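Local coordinates for DUF115 domain-containing protein (Magnetospirillum magneticum AMB-1, PDB 5MU5), which probably glycosylates flagellin as a Maf glycosyltransferase and is involved in the formation of bacterial flagella, at residues T249-S252 with Y253-R257; V640-Y643 with F644-E648. All blocks are in the same frame, centred on the assembly; numbering follows the deposited sequence.

How the interactions relate
Both contacts are local, each made inside one helix, so neither closes a loop, and they follow in series along the chain without nesting or crossing. Interaction 1 comes first, on helix 242-257, in the MptE-like range. Interaction 2 comes nearly 400 residues later, at the end of helix 618-646, in the helical bundle range. Their centres nevertheless lie about 13 Å apart, and they touch: Tyr-253 OH is 2.7 Å from Glu-648 OE2 and Lys-254 NZ 2.9 Å from Glu-648 O, both probable hydrogen bonds. Arg-257 NE adds a salt bridge to Glu-648 OE2. The Tyr-643 hydroxyl packs against Thr-249 and Arg-250 and bonds weakly to Met-246 O, tying the C-terminal bundle to helix 242-257.

Interaction 1. Residues T249-S252 with Y253-R257; sequences TRAS and YKNMR
Tyr-253 N donates to Thr-249 O at 2.8 Å, the first of four successive i to i+4 bonds that define this part of helix 242-257 as a regular alpha-helix. Lys-254 N reaches Arg-250 O with an N-H...O angle of 168°, and Asn-255 N meets Ala-251 O at 2.8 Å. The longest and most bent of the four joins Met-256 N to Ser-252 O, at 3.1 Å and 135°. The pattern continues with Arg-257 N to Tyr-253 O, an oxygen that also takes an i to i+3 bond from Met-256 N.

Most polar side chains find partners off this helix; Arg-250 is an exception, its NE forming a salt bridge with Glu-247 one turn earlier. Ser-252 OG and Asn-255 ND2 bond to Asn-351, whereas Tyr-253 OH meets the carboxylate OE2 of Glu-648 and Lys-254 NZ its main-chain O. This turn of helix thus joins Asn-351 to Glu-648, just past the main run of helix 618-646.

Side-chain packing within the helix is slight. Lys-254 sets CG anti to its carbonyl carbon (chi1 -59°), which lays CG 3.2 Å from Arg-250 O. Past that point its chain bends at chi2 and chi3. Arg-250 bends at chi3, and its NH1 comes 4.0 Å from Lys-254 CG, obliquely to the guanidinium plane; the contact is with the methylene, and the two cationic ends stay apart, NH1 to NZ being 6.2 Å. On another side of the helix, Ser-252 and Met-256 both meet Phe-378 of helix 373-378. There Met-256 CG stands beside its own backbone N, which carries the side chain back along the preceding turn and leaves SD 3.8 Å from Ser-252 OG.

Interaction 2. Residues V640-Y643 with F644-E648; sequences VEWY and FDNIE
Tyr-643 presents its ring edge to the face of Phe-644, a T-shaped pair with centroids 4.9 Å apart and planes at 81°. The CD2-CE2 side of Tyr-643 does the touching, with CD2 3.6 Å above the Phe-644 plane, offset toward the rim. Ile-647 adds the next contact: its CD1 lies 3.5 Å from Tyr-643 CZ, obliquely to that ring. Val-640 runs alongside Phe-644, pointing the same way, and its CG1 meets the ring at CD2, 3.9 Å off.

First torsions explain how neighbours in sequence can pair. Tyr-643 holds CG anti to its backbone N (chi1 162°), whereas Phe-644 swings CG beside its own N, and the rings converge from adjacent positions.

Behind them is the last turn of helix 618-646. Phe-644 N bonds to Val-640 O at 3.0 Å and Asp-645 N to Glu-641 O at 3.1 Å. Asn-646 N then divides its reach between a weak bond to Trp-642 O and a bond to Tyr-643 O in which the donor stands well above the carbonyl plane, evidence that the regular i to i+4 pattern is giving way.

Farther out, Phe-644 packs on Trp-546, Pro-547 and Ile-550 of helix 546-564, Trp-642 makes edge-to-face pairs with Phe-650 and Trp-663, and Tyr-643 and Ile-647 rest on helix 242-257. Chemically, Val-640, Tyr-643, Phe-644 and Ile-647 meet largely through ring and methyl packing, while Glu-648 supplies the polar fastening to helix 242-257 and the acidic Glu-641 and Asp-645 lie toward the more exposed side.

Interaction 1. Residues T249-S252 with Y253-R257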
# COMPACT_ATOMS: atom_id res chain seq x y z
N THR A 249 10.91 -14.72 3.48
CA THR A 249 12.26 -14.98 3.05
C THR A 249 12.64 -16.43 3.33
O THR A 249 13.35 -17.03 2.52
CB THR A 249 13.25 -13.97 3.69
OG1 THR A 249 13.00 -12.67 3.17
CG2 THR A 249 14.68 -14.31 3.39
N ARG A 250 12.18 -17.00 4.44
CA ARG A 250 12.45 -18.42 4.72
C ARG A 250 11.75 -19.32 3.68
O ARG A 250 12.35 -20.24 3.13
CB ARG A 250 11.97 -18.81 6.11
CG ARG A 250 12.24 -20.26 6.48
CD ARG A 250 11.31 -20.73 7.57
NE ARG A 250 9.96 -20.92 7.04
CZ ARG A 250 9.54 -22.03 6.44
NH1 ARG A 250 10.34 -23.08 6.31
NH2 ARG A 250 8.31 -22.08 5.97
N ALA A 251 10.48 -19.04 3.41
CA ALA A 251 9.74 -19.80 2.40
C ALA A 251 10.48 -19.74 1.07
O ALA A 251 10.75 -20.77 0.46
CB ALA A 251 8.32 -19.24 2.23
N SER A 252 10.83 -18.54 0.64
CA SER A 252 11.48 -18.35 -0.65
C SER A 252 12.83 -19.03 -0.68
O SER A 252 13.18 -19.66 -1.67
CB SER A 252 11.62 -16.86 -0.96
OG SER A 252 12.07 -16.68 -2.30
N TYR A 253 13.58 -18.90 0.41
CA TYR A 253 14.88 -19.54 0.54
C TYR A 253 14.72 -21.04 0.30
O TYR A 253 15.40 -21.60 -0.54
CB TYR A 253 15.46 -19.28 1.93
CG TYR A 253 16.77 -19.97 2.24
CD1 TYR A 253 16.81 -21.34 2.50
CD2 TYR A 253 17.96 -19.25 2.34
CE1 TYR A 253 18.00 -21.97 2.79
CE2 TYR A 253 19.14 -19.88 2.64
CZ TYR A 253 19.15 -21.24 2.86
OH TYR A 253 20.32 -21.88 3.18
N LYS A 254 13.80 -21.67 1.02
CA LYS A 254 13.61 -23.12 0.93
C LYS A 254 13.06 -23.53 -0.41
O LYS A 254 13.40 -24.57 -0.91
CB LYS A 254 12.66 -23.62 2.01
CG LYS A 254 13.12 -23.32 3.41
CD LYS A 254 14.37 -24.07 3.79
CE LYS A 254 14.06 -25.54 3.97
NZ LYS A 254 15.27 -26.25 4.44
N ASN A 255 12.19 -22.72 -0.98
CA ASN A 255 11.64 -23.02 -2.29
C ASN A 255 12.69 -23.04 -3.39
O ASN A 255 12.55 -23.77 -4.35
CB ASN A 255 10.56 -22.01 -2.65
CG ASN A 255 9.23 -22.32 -1.99
OD1 ASN A 255 8.93 -23.48 -1.73
ND2 ASN A 255 8.42 -21.28 -1.74
N MET A 256 13.73 -22.23 -3.27
CA MET A 256 14.69 -22.08 -4.34
C MET A 256 16.03 -22.75 -4.13
O MET A 256 16.78 -22.87 -5.08
CB MET A 256 14.94 -20.60 -4.57
CG MET A 256 13.75 -19.92 -5.20
SD MET A 256 14.05 -18.17 -5.18
CE MET A 256 15.43 -18.06 -6.35
N ARG A 257 16.30 -23.16 -2.90
CA ARG A 257 17.55 -23.77 -2.50
C ARG A 257 17.90 -24.99 -3.35
O ARG A 257 18.96 -25.03 -3.97
CB ARG A 257 17.46 -24.21 -1.03
CG ARG A 257 18.73 -24.81 -0.44
CD ARG A 257 19.77 -23.73 -0.26
NE ARG A 257 21.07 -24.27 0.09
CZ ARG A 257 21.96 -24.73 -0.78
NH1 ARG A 257 21.71 -24.75 -2.08
NH2 ARG A 257 23.12 -25.19 -0.33

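Interaction 2. Residues V640-Y643 with F644-E648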
# COMPACT_ATOMS: atom_id res chain seq x y z
N VAL A 640 17.42 -11.33 14.29
CA VAL A 640 17.90 -11.36 12.92
C VAL A 640 19.09 -12.30 12.78
O VAL A 640 19.12 -13.11 11.84
CB VAL A 640 18.24 -9.93 12.44
CG1 VAL A 640 19.14 -9.93 11.21
CG2 VAL A 640 16.95 -9.16 12.16
N GLU A 641 20.05 -12.19 13.70
CA GLU A 641 21.27 -13.00 13.65
C GLU A 641 20.97 -14.47 13.90
O GLU A 641 21.51 -15.34 13.22
CB GLU A 641 22.29 -12.49 14.67
CG GLU A 641 22.91 -11.15 14.27
CD GLU A 641 23.78 -10.53 15.36
OE1 GLU A 641 23.85 -11.07 16.49
OE2 GLU A 641 24.39 -9.47 15.08
N TRP A 642 20.11 -14.73 14.87
CA TRP A 642 19.63 -16.08 15.12
C TRP A 642 18.86 -16.66 13.92
O TRP A 642 19.01 -17.83 13.59
CB TRP A 642 18.73 -16.05 16.35
CG TRP A 642 17.93 -17.28 16.57
CD1 TRP A 642 18.35 -18.42 17.17
CD2 TRP A 642 16.55 -17.49 16.22
NE1 TRP A 642 17.33 -19.34 17.21
CE2 TRP A 642 16.21 -18.79 16.63
CE3 TRP A 642 15.57 -16.70 15.60
CZ2 TRP A 642 14.93 -19.33 16.44
CZ3 TRP A 642 14.31 -17.24 15.41
CH2 TRP A 642 14.00 -18.54 15.83
N TYR A 643 18.04 -15.82 13.28
CA TYR A 643 17.22 -16.26 12.15
C TYR A 643 18.05 -16.65 10.95
O TYR A 643 17.80 -17.69 10.36
CB TYR A 643 16.22 -15.18 11.76
CG TYR A 643 15.64 -15.32 10.38
CD1 TYR A 643 14.56 -16.15 10.15
CD2 TYR A 643 16.14 -14.59 9.32
CE1 TYR A 643 14.02 -16.28 8.88
CE2 TYR A 643 15.59 -14.69 8.05
CZ TYR A 643 14.54 -15.54 7.83
OH TYR A 643 13.99 -15.65 6.56
N PHE A 644 19.00 -15.80 10.59
CA PHE A 644 19.87 -16.10 9.46
C PHE A 644 20.77 -17.30 9.72
O PHE A 644 21.06 -18.05 8.78
CB PHE A 644 20.65 -14.86 8.99
CG PHE A 644 19.84 -13.97 8.09
CD1 PHE A 644 19.66 -14.29 6.77
CD2 PHE A 644 19.20 -12.84 8.60
CE1 PHE A 644 18.88 -13.49 5.95
CE2 PHE A 644 18.42 -12.04 7.78
CZ PHE A 644 18.26 -12.37 6.46
N ASP A 645 21.19 -17.50 10.96
CA ASP A 645 21.95 -18.70 11.32
C ASP A 645 21.15 -20.00 11.15
O ASP A 645 21.72 -21.02 10.84
CB ASP A 645 22.47 -18.62 12.76
CG ASP A 645 23.69 -17.73 12.89
OD1 ASP A 645 24.36 -17.46 11.87
OD2 ASP A 645 24.00 -17.30 14.02
N ASN A 646 19.83 -19.94 11.32
CA ASN A 646 18.99 -21.14 11.31
C ASN A 646 17.94 -21.20 10.21
O ASN A 646 17.02 -22.04 10.28
CB ASN A 646 18.25 -21.22 12.64
CG ASN A 646 19.18 -21.36 13.81
OD1 ASN A 646 19.09 -20.62 14.78
ND2 ASN A 646 20.11 -22.29 13.70
N ILE A 647 18.05 -20.32 9.22
CA ILE A 647 17.03 -20.20 8.18
C ILE A 647 16.71 -21.55 7.50
O ILE A 647 15.54 -21.84 7.22
CB ILE A 647 17.40 -19.07 7.17
CG1 ILE A 647 16.22 -18.80 6.24
CG2 ILE A 647 18.65 -19.41 6.38
CD1 ILE A 647 16.32 -17.49 5.48
N GLU A 648 17.73 -22.37 7.30
CA GLU A 648 17.60 -23.66 6.62
C GLU A 648 16.99 -24.73 7.54
O GLU A 648 16.25 -25.61 7.09
CB GLU A 648 18.98 -24.12 6.13
CG GLU A 648 18.98 -25.08 4.96
CD GLU A 648 20.33 -25.14 4.25
OE1 GLU A 648 21.28 -25.72 4.80
OE2 GLU A 648 20.45 -24.59 3.13